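Local coordinates for probable signal peptide protein (Ralstonia solanacearum, PDB 2QGU), which binds a di-palmitoyl phosphatidylethanolamine in its pocket and, as a member of the MlaC family, probably carries phospholipid, at residues 155-159 against 160-164; 169-173 against 174-178. The protein carries 13 engineered substitutions. All blocks are in the same frame, centred on the assembly; numbering follows the deposited sequence.

Contact 1 (155-159 against 160-164). Engineered in segment 155-159: Pro158 (natural residue Ala).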
ATOM      1  N   GLU A 155       3.031   2.855  12.232  1.00  7.61           N
ATOM      2  CA  GLU A 155       2.761   2.439  13.602  1.00  9.24           C
ATOM      3  C   GLU A 155       3.940   1.654  14.160  1.00  9.33           C
ATOM      4  O   GLU A 155       4.489   0.786  13.477  1.00  8.89           O
ATOM      5  CB  GLU A 155       1.487   1.593  13.672  1.00  8.76           C
ATOM      6  CG  GLU A 155       1.144   1.159  15.100  1.00 10.65           C
ATOM      7  CD  GLU A 155       0.009   0.155  15.202  1.00 11.82           C
ATOM      8  OE1 GLU A 155      -0.498  -0.328  14.166  1.00 15.63           O
ATOM      9  OE2 GLU A 155      -0.368  -0.159  16.356  1.00 16.87           O
ATOM     10  N   LYS A 156       4.313   1.955  15.404  1.00 10.49           N
ATOM     11  CA  LYS A 156       5.414   1.262  16.055  1.00 12.63           C
ATOM     12  C   LYS A 156       4.889   0.009  16.733  1.00 14.17           C
ATOM     13  O   LYS A 156       4.178   0.094  17.739  1.00 14.67           O
ATOM     14  CB  LYS A 156       6.123   2.161  17.069  1.00 12.57           C
ATOM     15  CG  LYS A 156       7.497   1.640  17.457  1.00 13.65           C
ATOM     16  CD  LYS A 156       8.220   2.609  18.362  1.00 16.30           C
ATOM     17  CE  LYS A 156       9.653   2.167  18.582  1.00 17.84           C
ATOM     18  NZ  LYS A 156      10.415   3.202  19.334  1.00 20.20           N
ATOM     19  N   SER A 157       5.238  -1.135  16.146  1.00 16.22           N
ATOM     20  CA  SER A 157       4.876  -2.455  16.654  1.00 17.93           C
ATOM     21  C   SER A 157       6.004  -2.967  17.547  1.00 18.62           C
ATOM     22  O   SER A 157       7.095  -2.395  17.536  1.00 18.62           O
ATOM     23  CB  SER A 157       4.644  -3.427  15.483  1.00 18.07           C
ATOM     24  OG  SER A 157       5.849  -3.732  14.786  1.00 20.16           O
ATOM     25  N   PRO A 158       5.747  -4.037  18.332  1.00 19.50           N
ATOM     26  CA  PRO A 158       6.844  -4.704  19.041  1.00 20.04           C
ATOM     27  C   PRO A 158       8.017  -5.068  18.127  1.00 20.46           C
ATOM     28  O   PRO A 158       9.168  -5.037  18.566  1.00 20.89           O
ATOM     29  CB  PRO A 158       6.178  -5.963  19.594  1.00 19.97           C
ATOM     30  CG  PRO A 158       4.764  -5.548  19.824  1.00 20.20           C
ATOM     31  CD  PRO A 158       4.442  -4.648  18.656  1.00 19.71           C
ATOM     32  N   ASN A 159       7.723  -5.382  16.864  1.00 20.90           N
ATOM     33  CA  ASN A 159       8.763  -5.716  15.887  1.00 20.99           C
ATOM     34  C   ASN A 159       9.124  -4.582  14.915  1.00 20.21           C
ATOM     35  O   ASN A 159       9.536  -4.829  13.783  1.00 20.80           O
ATOM     36  CB  ASN A 159       8.427  -7.016  15.135  1.00 21.68           C
ATOM     37  CG  ASN A 159       6.929  -7.255  15.003  1.00 23.13           C
ATOM     38  OD1 ASN A 159       6.189  -6.410  14.497  1.00 25.88           O
ATOM     39  ND2 ASN A 159       6.479  -8.426  15.452  1.00 24.98           N
ATOM     40  N   GLY A 160       8.980  -3.340  15.374  1.00 19.22           N
ATOM     41  CA  GLY A 160       9.464  -2.184  14.622  1.00 17.16           C
ATOM     42  C   GLY A 160       8.374  -1.321  14.013  1.00 15.25           C
ATOM     43  O   GLY A 160       7.185  -1.618  14.144  1.00 15.63           O
ATOM     44  N   TRP A 161       8.795  -0.233  13.374  1.00 13.44           N
ATOM     45  CA  TRP A 161       7.883   0.652  12.654  1.00 11.32           C
ATOM     46  C   TRP A 161       7.387  -0.001  11.366  1.00 10.99           C
ATOM     47  O   TRP A 161       8.183  -0.526  10.578  1.00 11.45           O
ATOM     48  CB  TRP A 161       8.579   1.967  12.312  1.00 10.16           C
ATOM     49  CG  TRP A 161       8.748   2.876  13.467  1.00  9.58           C
ATOM     50  CD1 TRP A 161       9.884   3.065  14.207  1.00  9.42           C
ATOM     51  CD2 TRP A 161       7.759   3.751  14.013  1.00  7.97           C
ATOM     52  NE1 TRP A 161       9.653   3.999  15.188  1.00  9.05           N
ATOM     53  CE2 TRP A 161       8.358   4.437  15.093  1.00  8.85           C
ATOM     54  CE3 TRP A 161       6.417   4.017  13.701  1.00  8.26           C
ATOM     55  CZ2 TRP A 161       7.667   5.379  15.856  1.00  8.48           C
ATOM     56  CZ3 TRP A 161       5.732   4.950  14.452  1.00  8.51           C
ATOM     57  CH2 TRP A 161       6.357   5.624  15.522  1.00  9.25           C
ATOM     58  N   LYS A 162       6.071   0.038  11.168  1.00  9.49           N
ATOM     59  CA  LYS A 162       5.443  -0.505   9.960  1.00  8.99           C
ATOM     60  C   LYS A 162       4.495   0.506   9.324  1.00  8.18           C
ATOM     61  O   LYS A 162       3.672   1.110  10.010  1.00  7.88           O
ATOM     62  CB  LYS A 162       4.653  -1.781  10.276  1.00  9.35           C
ATOM     63  CG  LYS A 162       5.447  -2.916  10.941  1.00 10.59           C
ATOM     64  CD  LYS A 162       6.499  -3.485  10.009  1.00 12.86           C
ATOM     65  CE  LYS A 162       7.312  -4.591  10.674  1.00 16.45           C
ATOM     66  NZ  LYS A 162       6.606  -5.894  10.618  1.00 20.26           N
ATOM     67  N   VAL A 163       4.601   0.657   8.007  1.00  7.80           N
ATOM     68  CA  VAL A 163       3.657   1.470   7.239  1.00  7.57           C
ATOM     69  C   VAL A 163       2.337   0.716   7.065  1.00  7.66           C
ATOM     70  O   VAL A 163       2.334  -0.436   6.621  1.00  8.01           O
ATOM     71  CB  VAL A 163       4.226   1.813   5.845  1.00  7.61           C
ATOM     72  CG1 VAL A 163       3.207   2.594   5.008  1.00  8.38           C
ATOM     73  CG2 VAL A 163       5.537   2.596   5.974  1.00  8.82           C
ATOM     74  N   TYR A 164       1.225   1.356   7.410  1.00  7.33           N
ATOM     75  CA  TYR A 164      -0.081   0.721   7.239  1.00  7.11           C
ATOM     76  C   TYR A 164      -1.062   1.499   6.361  1.00  7.14           C
ATOM     77  O   TYR A 164      -2.184   1.050   6.138  1.00  7.50           O
ATOM     78  CB  TYR A 164      -0.701   0.350   8.596  1.00  7.27           C
ATOM     79  CG  TYR A 164      -1.170   1.529   9.419  1.00  7.19           C
ATOM     80  CD1 TYR A 164      -0.313   2.165  10.322  1.00  7.16           C
ATOM     81  CD2 TYR A 164      -2.477   1.999   9.306  1.00  7.79           C
ATOM     82  CE1 TYR A 164      -0.749   3.251  11.078  1.00  7.89           C
ATOM     83  CE2 TYR A 164      -2.921   3.075  10.059  1.00  7.76           C
ATOM     84  CZ  TYR A 164      -2.056   3.696  10.943  1.00  7.81           C
ATOM     85  OH  TYR A 164      -2.512   4.758  11.690  1.00  9.78           O
TER
HETATM   86  O   HOH W   1      11.250   5.118  17.385  1.00 15.53           O
HETATM   87  O   HOH W   2       3.897  -6.097  12.412  1.00 32.57           O

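Contact 2 (169-173 against 174-178)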
ATOM      1  N   SER A 169      -2.549  11.381  -4.166  1.00  8.76           N
ATOM      2  CA  SER A 169      -3.465  12.401  -4.691  1.00  9.70           C
ATOM      3  C   SER A 169      -4.395  12.942  -3.597  1.00  9.95           C
ATOM      4  O   SER A 169      -5.576  13.198  -3.830  1.00 10.72           O
ATOM      5  CB  SER A 169      -4.257  11.851  -5.884  1.00 10.04           C
ATOM      6  OG  SER A 169      -3.401  11.435  -6.937  1.00 11.74           O
ATOM      7  N   GLY A 170      -3.848  13.096  -2.395  1.00  9.78           N
ATOM      8  CA  GLY A 170      -4.575  13.660  -1.268  1.00  9.77           C
ATOM      9  C   GLY A 170      -5.479  12.703  -0.504  1.00  9.76           C
ATOM     10  O   GLY A 170      -6.055  13.084   0.515  1.00 10.60           O
ATOM     11  N   LEU A 171      -5.574  11.457  -0.968  1.00  9.20           N
ATOM     12  CA  LEU A 171      -6.509  10.484  -0.386  1.00  8.97           C
ATOM     13  C   LEU A 171      -5.792   9.320   0.287  1.00  8.28           C
ATOM     14  O   LEU A 171      -4.873   8.752  -0.284  1.00  7.90           O
ATOM     15  CB  LEU A 171      -7.447   9.928  -1.463  1.00  9.65           C
ATOM     16  CG  LEU A 171      -8.283  10.916  -2.277  1.00 10.70           C
ATOM     17  CD1 LEU A 171      -9.004  10.172  -3.395  1.00 11.67           C
ATOM     18  CD2 LEU A 171      -9.265  11.652  -1.386  1.00 12.27           C
ATOM     19  N   TRP A 172      -6.239   8.953   1.487  1.00  7.62           N
ATOM     20  CA  TRP A 172      -5.700   7.782   2.177  1.00  7.18           C
ATOM     21  C   TRP A 172      -6.322   6.531   1.602  1.00  7.49           C
ATOM     22  O   TRP A 172      -7.544   6.391   1.598  1.00  7.71           O
ATOM     23  CB  TRP A 172      -5.983   7.852   3.678  1.00  7.13           C
ATOM     24  CG  TRP A 172      -5.135   8.859   4.368  1.00  7.14           C
ATOM     25  CD1 TRP A 172      -5.534  10.073   4.851  1.00  7.03           C
ATOM     26  CD2 TRP A 172      -3.734   8.753   4.638  1.00  6.08           C
ATOM     27  NE1 TRP A 172      -4.463  10.730   5.413  1.00  7.44           N
ATOM     28  CE2 TRP A 172      -3.345   9.944   5.294  1.00  6.12           C
ATOM     29  CE3 TRP A 172      -2.768   7.768   4.390  1.00  6.22           C
ATOM     30  CZ2 TRP A 172      -2.027  10.179   5.709  1.00  6.81           C
ATOM     31  CZ3 TRP A 172      -1.456   8.002   4.799  1.00  6.18           C
ATOM     32  CH2 TRP A 172      -1.099   9.203   5.449  1.00  6.54           C
ATOM     33  N   LEU A 173      -5.488   5.614   1.132  1.00  7.77           N
ATOM     34  CA  LEU A 173      -6.008   4.401   0.499  1.00  7.85           C
ATOM     35  C   LEU A 173      -6.907   3.574   1.419  1.00  7.93           C
ATOM     36  O   LEU A 173      -7.935   3.064   0.973  1.00  8.11           O
ATOM     37  CB  LEU A 173      -4.879   3.546  -0.083  1.00  8.67           C
ATOM     38  CG  LEU A 173      -4.144   4.057  -1.332  1.00 10.58           C
ATOM     39  CD1 LEU A 173      -3.429   2.896  -2.004  1.00 11.68           C
ATOM     40  CD2 LEU A 173      -5.066   4.760  -2.336  1.00 12.88           C
ATOM     41  N   SER A 174      -6.560   3.463   2.696  1.00  7.36           N
ATOM     42  CA  SER A 174      -7.414   2.680   3.597  1.00  7.74           C
ATOM     43  C   SER A 174      -8.819   3.267   3.681  1.00  8.15           C
ATOM     44  O   SER A 174      -9.790   2.518   3.823  1.00  8.59           O
ATOM     45  CB  SER A 174      -6.795   2.505   4.989  1.00  7.88           C
ATOM     46  OG  SER A 174      -6.923   3.679   5.762  1.00  8.68           O
ATOM     47  N   GLU A 175      -8.928   4.591   3.565  1.00  8.37           N
ATOM     48  CA  GLU A 175     -10.228   5.265   3.602  1.00  9.16           C
ATOM     49  C   GLU A 175     -11.005   5.065   2.305  1.00  8.79           C
ATOM     50  O   GLU A 175     -12.194   4.755   2.336  1.00  9.13           O
ATOM     51  CB  GLU A 175     -10.069   6.760   3.915  1.00  9.52           C
ATOM     52  CG  GLU A 175     -11.381   7.489   4.228  1.00 14.15           C
ATOM     53  CD  GLU A 175     -12.037   7.063   5.549  1.00 18.53           C
ATOM     54  OE1 GLU A 175     -11.384   6.403   6.388  1.00 21.73           O
ATOM     55  OE2 GLU A 175     -13.224   7.401   5.752  1.00 22.53           O
ATOM     56  N   THR A 176     -10.338   5.232   1.170  1.00  8.93           N
ATOM     57  CA  THR A 176     -10.974   5.000  -0.118  1.00  8.97           C
ATOM     58  C   THR A 176     -11.546   3.591  -0.175  1.00  8.99           C
ATOM     59  O   THR A 176     -12.708   3.397  -0.553  1.00  8.88           O
ATOM     60  CB  THR A 176      -9.985   5.193  -1.267  1.00  9.35           C
ATOM     61  OG1 THR A 176      -9.473   6.531  -1.231  1.00 10.21           O
ATOM     62  CG2 THR A 176     -10.651   4.941  -2.613  1.00  9.58           C
ATOM     63  N   TYR A 177     -10.735   2.613   0.213  1.00  8.57           N
ATOM     64  CA  TYR A 177     -11.174   1.224   0.146  1.00  8.50           C
ATOM     65  C   TYR A 177     -12.149   0.837   1.249  1.00  8.51           C
ATOM     66  O   TYR A 177     -13.000  -0.020   1.035  1.00  8.51           O
ATOM     67  CB  TYR A 177      -9.980   0.276   0.018  1.00  8.64           C
ATOM     68  CG  TYR A 177      -9.356   0.406  -1.351  1.00  8.57           C
ATOM     69  CD1 TYR A 177      -9.904  -0.257  -2.450  1.00  9.20           C
ATOM     70  CD2 TYR A 177      -8.249   1.227  -1.564  1.00  8.30           C
ATOM     71  CE1 TYR A 177      -9.355  -0.123  -3.717  1.00  9.63           C
ATOM     72  CE2 TYR A 177      -7.691   1.371  -2.825  1.00  8.56           C
ATOM     73  CZ  TYR A 177      -8.244   0.689  -3.900  1.00  9.06           C
ATOM     74  OH  TYR A 177      -7.703   0.826  -5.152  1.00 11.04           O
ATOM     75  N   LYS A 178     -12.075   1.494   2.403  1.00  8.55           N
ATOM     76  CA  LYS A 178     -13.112   1.325   3.424  1.00  9.09           C
ATOM     77  C   LYS A 178     -14.482   1.664   2.843  1.00  9.44           C
ATOM     78  O   LYS A 178     -15.447   0.898   3.003  1.00  9.44           O
ATOM     79  CB  LYS A 178     -12.833   2.193   4.657  1.00  9.57           C
ATOM     80  CG  LYS A 178     -13.834   1.996   5.791  1.00 11.66           C
ATOM     81  CD  LYS A 178     -13.559   2.971   6.925  1.00 15.00           C
ATOM     82  CE  LYS A 178     -14.690   2.983   7.937  1.00 18.90           C
ATOM     83  NZ  LYS A 178     -15.935   3.579   7.366  1.00 22.09           N
TER

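Contact 1 (155-159 against 160-164)
Gly160 O is approached by two groups of Ser157: the backbone N, hydrogen-bonded at 2.8 Å, and the hydroxyl OG at 2.6 Å. Asn159 OD1 stands 2.7 Å from the same OG, which has one proton to offer and two acceptors within reach. With chi1 at 69°, the hydroxyl is set between the backbone N and carbonyl carbon of Ser157, reaching over the turn. Gly160 N returns a bond to Ser157 O, meeting that oxygen well above its carbonyl plane, and so closes the type I turn of a tight beta hairpin; the engineered Pro158 is one of its two corner residues. Farther along, Glu155 and Lys162 form a hydrogen-bonded antiparallel pair, with Glu155 N to Lys162 O at 2.9 Å and 169° at the hydrogen. Between this pair and Ser157-Gly160, Lys156 and Trp161 form a non-hydrogen-bonded pair, and Lys156 lays its extended chain across the indole: CB sits over the six-membered ring, 3.5 Å from its centroid, a CH-pi contact. Lys156 NZ and Trp161 NE1 both donate to one water, each at 2.9 Å, while a second water links Asn159 OD1 to Lys162 NZ. Glu155 CB touches Tyr164 CE1 at 3.8 Å; the Glu155 carboxylate makes a salt bridge with Arg76, and Tyr164 OH is hydrogen-bonded to Asp134. The hairpin joins strands 146-157 and 160-168, with Trp161 also packing on Val135 of strand 134-143 and on helix 31-47.

Contact 2 (169-173 against 174-178)
Tyr177 presents a ring edge to Leu173 O, which lies near the ring plane with CD2 of Tyr177 3.1 Å away. Its ring also meets that of Phe101, the planes inclined at about 55°, while the Trp172 indole makes a cation-pi contact with Arg153. Leu173 adds an apolar touch, its CD2 4.3 Å from CE2 of Tyr177. Tyr177 CG lies beside its own backbone N (chi1 -71°), which brings the ring edge back along the helix to the carbonyl one turn earlier. That carbonyl is already engaged: Tyr177 N bonds to Leu173 O at 2.9 Å, with 170° at the hydrogen. Trp172, at the N-cap position, takes part through its backbone oxygen. Thr176 N reaches Trp172 O at 3.1 Å, almost in line with the carbonyl bond, and Glu175 N adds a weak, bent bond to the same oxygen at 3.0 Å. Trp172 O thus receives two N-H groups of the first helical turn. Thr176 OG1 lies 4.0 Å from Leu171 CB, and CB of Trp172 and CB of Glu175 are 4.2 Å apart. This is where the short edge strand 171-172 passes directly into helix 173-188. Ser174 OG ties the junction to Asp165 of strand 160-168, and Leu173 and Tyr177 both pack on Leu105 of helix 91-114.

In the fold
Contact 1 closes before contact 2 opens: the hairpin of 155-164 is followed, after the rest of strand 160-168, by the strand-to-helix junction of 169-178. Their centres lie 20 Å apart and the nearest atoms about 5 Å, without touching. Both reach the same five-stranded antiparallel sheet, contact 2 through its edge strand 171-172, and Arg153 serves both, bonding through its backbone to Tyr164 and making a cation-pi contact with Trp172. The lipid touches Val163, well along the strand from the turn of contact 1, and lies about 6 Å from the side chain of Leu173. Contact 1 turns the chain back within the sheet; contact 2 takes it out into helix 173-188.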